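Xyloglucan-specific endo-beta-1,4-glucanase GH12 (Aspergillus niveus, PDB 4NPR) probably hydrolyses internal beta-1,4-glucosidic linkages of xyloglucan, with retention of the anomeric configuration, as a family 12 glycoside hydrolase of beta-jelly-roll fold. Local coordinates at residues V181-V185 / F200-L204; I152-P158 / N170-N176. All blocks are in the same frame, centred on the assembly; numbering follows the deposited sequence.

Contact 1 of 2, residues V181-V185 / F200-L204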
loop_
_atom_site.group_PDB
_atom_site.type_symbol
_atom_site.label_atom_id
_atom_site.label_comp_id
_atom_site.label_asym_id
_atom_site.label_seq_id
_atom_site.Cartn_x
_atom_site.Cartn_y
_atom_site.Cartn_z
ATOM N N VAL A 181 4.966 11.653 -4.813
ATOM C CA VAL A 181 4.925 10.425 -4.020
ATOM C C VAL A 181 6.121 10.390 -3.116
ATOM O O VAL A 181 7.236 10.385 -3.608
ATOM C CB VAL A 181 4.917 9.142 -4.916
ATOM C CG1 VAL A 181 4.867 7.872 -4.081
ATOM C CG2 VAL A 181 3.737 9.181 -5.893
ATOM N N TYR A 182 5.860 10.389 -1.806
ATOM C CA TYR A 182 6.827 10.038 -0.778
ATOM C C TYR A 182 6.705 8.563 -0.475
ATOM O O TYR A 182 5.616 8.096 -0.204
ATOM C CB TYR A 182 6.533 10.771 0.492
ATOM C CG TYR A 182 6.885 12.253 0.466
ATOM C CD1 TYR A 182 8.224 12.680 0.555
ATOM C CD2 TYR A 182 5.897 13.215 0.392
ATOM C CE1 TYR A 182 8.556 14.023 0.496
ATOM C CE2 TYR A 182 6.220 14.567 0.379
ATOM C CZ TYR A 182 7.545 14.957 0.412
ATOM O OH TYR A 182 7.833 16.284 0.377
ATOM N N SER A 183 7.837 7.837 -0.511
ATOM C CA SER A 183 7.874 6.408 -0.220
ATOM C C SER A 183 8.859 6.069 0.887
ATOM O O SER A 183 10.046 6.325 0.757
ATOM C CB SER A 183 8.237 5.608 -1.466
ATOM O OG SER A 183 7.181 5.629 -2.391
ATOM N N PHE A 184 8.328 5.487 1.971
ATOM C CA PHE A 184 9.123 5.063 3.098
ATOM C C PHE A 184 9.370 3.594 2.854
ATOM O O PHE A 184 8.441 2.809 2.790
ATOM C CB PHE A 184 8.364 5.249 4.412
ATOM C CG PHE A 184 8.115 6.683 4.773
ATOM C CD1 PHE A 184 7.109 7.396 4.167
ATOM C CD2 PHE A 184 8.878 7.310 5.744
ATOM C CE1 PHE A 184 6.888 8.712 4.501
ATOM C CE2 PHE A 184 8.661 8.623 6.088
ATOM C CZ PHE A 184 7.665 9.320 5.461
ATOM N N VAL A 185 10.619 3.223 2.685
ATOM C CA VAL A 185 10.951 1.857 2.373
ATOM C C VAL A 185 11.773 1.292 3.514
ATOM O O VAL A 185 12.914 1.763 3.776
ATOM C CB VAL A 185 11.769 1.774 1.084
ATOM C CG1 VAL A 185 12.151 0.313 0.821
ATOM C CG2 VAL A 185 10.993 2.380 -0.100
ATOM N N PHE A 200 4.162 8.978 10.276
ATOM C CA PHE A 200 4.618 9.334 8.942
ATOM C C PHE A 200 4.224 10.738 8.516
ATOM O O PHE A 200 5.024 11.451 7.938
ATOM C CB PHE A 200 4.052 8.315 7.966
ATOM C CG PHE A 200 4.599 6.950 8.213
ATOM C CD1 PHE A 200 5.907 6.659 7.854
ATOM C CD2 PHE A 200 3.879 6.010 8.903
ATOM C CE1 PHE A 200 6.455 5.431 8.137
ATOM C CE2 PHE A 200 4.437 4.787 9.208
ATOM C CZ PHE A 200 5.708 4.489 8.803
ATOM N N PHE A 201 2.997 11.142 8.818
ATOM C CA PHE A 201 2.561 12.526 8.604
ATOM C C PHE A 201 3.211 13.529 9.564
ATOM O O PHE A 201 3.686 14.594 9.133
ATOM C CB PHE A 201 1.043 12.616 8.651
ATOM C CG PHE A 201 0.369 11.755 7.617
ATOM C CD1 PHE A 201 0.358 12.120 6.292
ATOM C CD2 PHE A 201 -0.224 10.535 7.967
ATOM C CE1 PHE A 201 -0.260 11.335 5.319
ATOM C CE2 PHE A 201 -0.848 9.746 7.007
ATOM C CZ PHE A 201 -0.858 10.146 5.685
ATOM N N THR A 202 3.239 13.223 10.853
ATOM C CA THR A 202 3.915 14.081 11.800
ATOM C C THR A 202 5.306 14.368 11.209
ATOM O O THR A 202 5.778 15.506 11.168
ATOM C CB THR A 202 4.094 13.361 13.164
ATOM O OG1 THR A 202 2.846 12.852 13.664
ATOM C CG2 THR A 202 4.698 14.277 14.200
ATOM N N TYR A 203 5.965 13.318 10.721
ATOM C CA TYR A 203 7.323 13.455 10.229
ATOM C C TYR A 203 7.458 14.410 9.041
ATOM O O TYR A 203 8.346 15.246 9.020
ATOM C CB TYR A 203 7.922 12.102 9.851
ATOM C CG TYR A 203 9.240 12.274 9.109
ATOM C CD1 TYR A 203 9.261 12.367 7.732
ATOM C CD2 TYR A 203 10.465 12.373 9.790
ATOM C CE1 TYR A 203 10.452 12.554 7.049
ATOM C CE2 TYR A 203 11.670 12.563 9.089
ATOM C CZ TYR A 203 11.644 12.642 7.710
ATOM O OH TYR A 203 12.800 12.820 6.940
ATOM N N LEU A 204 6.565 14.248 8.067
ATOM C CA LEU A 204 6.569 15.031 6.836
ATOM C C LEU A 204 6.206 16.459 7.097
ATOM O O LEU A 204 6.760 17.349 6.459
ATOM C CB LEU A 204 5.589 14.447 5.802
ATOM C CG LEU A 204 5.917 13.045 5.275
ATOM C CD1 LEU A 204 4.772 12.550 4.434
ATOM C CD2 LEU A 204 7.230 12.951 4.477
#

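Contact 2 of 2, residues I152-P158 / N170-N176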
loop_
_atom_site.group_PDB
_atom_site.type_symbol
_atom_site.label_atom_id
_atom_site.label_comp_id
_atom_site.label_asym_id
_atom_site.label_seq_id
_atom_site.Cartn_x
_atom_site.Cartn_y
_atom_site.Cartn_z
ATOM N N ILE A 152 9.209 4.940 -6.822
ATOM C CA ILE A 152 9.216 6.246 -7.446
ATOM C C ILE A 152 10.248 7.066 -6.703
ATOM O O ILE A 152 10.228 7.098 -5.473
ATOM C CB ILE A 152 7.860 6.962 -7.262
ATOM C CG1 ILE A 152 6.654 6.044 -7.591
ATOM C CG2 ILE A 152 7.815 8.231 -8.084
ATOM C CD1 ILE A 152 6.616 5.567 -9.025
ATOM N N SER A 153 11.129 7.709 -7.462
ATOM C CA SER A 153 12.184 8.530 -6.946
ATOM C C SER A 153 12.731 9.334 -8.120
ATOM O O SER A 153 12.941 8.810 -9.177
ATOM C CB SER A 153 13.313 7.666 -6.348
ATOM O OG SER A 153 14.319 8.481 -5.786
ATOM N N SER A 154 12.980 10.617 -7.931
ATOM C CA SER A 154 13.667 11.382 -8.983
ATOM C C SER A 154 15.096 10.948 -9.136
ATOM O O SER A 154 15.513 10.644 -10.237
ATOM C CB SER A 154 13.609 12.861 -8.694
ATOM O OG SER A 154 12.235 13.185 -8.594
ATOM N N THR A 155 15.845 10.903 -8.048
ATOM C CA THR A 155 17.264 10.572 -8.152
ATOM C C THR A 155 17.542 9.061 -8.128
ATOM O O THR A 155 18.625 8.662 -8.424
ATOM C CB THR A 155 18.050 11.162 -6.985
ATOM O OG1 THR A 155 17.657 10.458 -5.803
ATOM C CG2 THR A 155 17.786 12.713 -6.822
ATOM N N GLY A 156 16.581 8.222 -7.761
ATOM C CA GLY A 156 16.893 6.840 -7.388
ATOM C C GLY A 156 17.477 6.631 -5.973
ATOM O O GLY A 156 17.602 5.490 -5.544
ATOM N N SER A 157 17.826 7.702 -5.248
ATOM C CA SER A 157 18.490 7.613 -3.947
ATOM C C SER A 157 17.608 8.172 -2.890
ATOM O O SER A 157 16.783 9.006 -3.193
ATOM C CB SER A 157 19.743 8.485 -3.906
ATOM O OG SER A 157 20.768 7.903 -4.644
ATOM N N PRO A 158 17.818 7.779 -1.634
ATOM C CA PRO A 158 17.071 8.399 -0.540
ATOM C C PRO A 158 17.277 9.896 -0.444
ATOM O O PRO A 158 18.365 10.365 -0.709
ATOM C CB PRO A 158 17.655 7.755 0.705
ATOM C CG PRO A 158 18.316 6.474 0.275
ATOM C CD PRO A 158 18.610 6.607 -1.205
ATOM N N ASN A 170 14.449 4.027 4.461
ATOM C CA ASN A 170 14.955 4.876 3.405
ATOM C C ASN A 170 13.757 5.658 2.839
ATOM O O ASN A 170 12.761 5.063 2.463
ATOM C CB ASN A 170 15.538 4.072 2.285
ATOM C CG ASN A 170 16.837 3.403 2.647
ATOM O OD1 ASN A 170 17.618 3.871 3.452
ATOM N ND2 ASN A 170 17.067 2.274 2.022
ATOM N N LEU A 171 13.878 6.973 2.719
ATOM C CA LEU A 171 12.794 7.803 2.201
ATOM C C LEU A 171 13.083 8.304 0.789
ATOM O O LEU A 171 14.104 8.901 0.554
ATOM C CB LEU A 171 12.542 9.007 3.118
ATOM C CG LEU A 171 11.439 9.966 2.591
ATOM C CD1 LEU A 171 10.145 9.194 2.373
ATOM C CD2 LEU A 171 11.179 11.162 3.509
ATOM N N TYR A 172 12.106 8.134 -0.099
ATOM C CA TYR A 172 12.179 8.530 -1.476
ATOM C C TYR A 172 11.104 9.532 -1.831
ATOM O O TYR A 172 10.004 9.498 -1.290
ATOM C CB TYR A 172 12.000 7.289 -2.339
ATOM C CG TYR A 172 13.064 6.292 -2.061
ATOM C CD1 TYR A 172 14.275 6.366 -2.719
ATOM C CD2 TYR A 172 12.889 5.338 -1.100
ATOM C CE1 TYR A 172 15.299 5.491 -2.448
ATOM C CE2 TYR A 172 13.895 4.454 -0.795
ATOM C CZ TYR A 172 15.111 4.510 -1.473
ATOM O OH TYR A 172 16.156 3.603 -1.144
ATOM N N LEU A 173 11.407 10.386 -2.794
ATOM C CA LEU A 173 10.436 11.307 -3.325
ATOM C C LEU A 173 10.511 11.436 -4.844
ATOM O O LEU A 173 11.586 11.584 -5.424
ATOM C CB LEU A 173 10.671 12.666 -2.703
ATOM C CG LEU A 173 9.909 13.890 -3.252
ATOM C CD1 LEU A 173 8.418 13.689 -3.064
ATOM C CD2 LEU A 173 10.417 15.116 -2.514
ATOM N N GLY A 174 9.361 11.447 -5.489
ATOM C CA GLY A 174 9.305 11.637 -6.936
ATOM C C GLY A 174 7.881 11.819 -7.384
ATOM O O GLY A 174 6.951 11.474 -6.663
ATOM N N PRO A 175 7.693 12.365 -8.572
ATOM C CA PRO A 175 6.346 12.474 -9.111
ATOM C C PRO A 175 5.894 11.210 -9.858
ATOM O O PRO A 175 6.731 10.480 -10.403
ATOM C CB PRO A 175 6.491 13.614 -10.120
ATOM C CG PRO A 175 7.901 13.428 -10.652
ATOM C CD PRO A 175 8.693 13.029 -9.428
ATOM N N ASN A 176 4.580 10.985 -9.898
ATOM C CA ASN A 176 3.967 9.937 -10.703
ATOM C C ASN A 176 2.534 10.363 -10.889
ATOM O O ASN A 176 1.944 11.030 -10.009
ATOM C CB ASN A 176 4.044 8.609 -9.981
ATOM C CG ASN A 176 3.667 7.411 -10.838
ATOM O OD1 ASN A 176 3.757 7.420 -12.057
ATOM N ND2 ASN A 176 3.228 6.350 -10.170
HETATM O O HOH W 1 14.164 9.856 -3.635
#

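Contact 1 of 2, residues V181-V185 / F200-L204
The ring of F184 takes the edge of F200 over one of its faces, with F200 CD1 above the middle of the six-membered ring and 3.7 Å from F184 CD2. Ring centroids lie 4.9 Å apart and the planes meet at 73°, which makes this a T-shaped (edge-to-face) pair in which F184 offers the face. At the rim of the same F184 ring stands Y203, whose CD1 is 4.1 Å from F184 CZ. The Y182 ring has a different visitor: the methyl CD2 of L204 sits over its centre in a CH-pi contact, 4.1 Å from the centroid and almost on the ring normal. That one methyl also reaches F184 CZ, at 3.8 Å, so a single leucine branch serves both aromatic residues of the strand. Y203 differs from its helical neighbours in having CG anti to the backbone N (chi1 170°), which brings its CD1 edge to the F184 rim. No hydrogen bond crosses between the two segments; the contact is van der Waals packing with an edge-to-face and a CH-pi component. The contact illustrates how a jelly roll seats a helix on one of its sheets: helix 198-207 lies against strand 179-186, while F200 and L204 also touch V141 and I139 of strand 137-146, and Y203 leans on L171 of strand 167-176, the two strands that flank 179-186 in the sheet.

Contact 2 of 2, residues I152-P158 / N170-N176
P158 runs alongside the ring of Y172, its CD 3.7 Å from Y172 CE1. CG of the tyrosine is anti to its carbonyl carbon (chi1 -60°), a setting that lays the ring along the returning end of the loop, where S153 OG and G156 O come to its edge near the ring plane. At the other end of the contact, I152 lies crosswise to N176: I152 CD1 meets N176 ND2 at 3.7 Å, while its other branch, CG2, rests against the backbone, 3.4 Å from P175 O. Between these two pairs G174 lies close to the loop, its CA 4.2 Å from S153 CA and 3.7 Å from S154 OG. S154 N donates to L173 O at 3.0 Å, with 161° at the hydrogen, the one direct hydrogen bond across the contact; the donor is tilted 25° from the carbonyl plane. A water completes the link, accepting from L173 N at 2.9 Å, donating to S157 O, and hydrogen-bonded to S153 OG. Within the loop, T155 OG1 accepts from S157 N at 2.8 Å, forming an ST turn at the bend. This is a surface loop, following strand 137-146, folded back on strand 167-176; just beyond it, I159 and A160 make backbone hydrogen bonds with L171, while the strand's other edge pairs with strand 179-186.

How the contacts relate
Contact 1 is buried and wholly apolar, a helix set against the face of the sheet through aromatic and leucine side chains. Contact 2 lies at the surface, where a loop is held to a strand by a backbone hydrogen bond and a bridging water together with side-chain packing. They share no element, yet strands 179-186 and 167-176 are antiparallel neighbours: V181 N lies 2.7 Å from G174 O and V185 O 2.8 Å from N170 N, both probable hydrogen bonds. The helix and the loop are thus joined through adjacent strands.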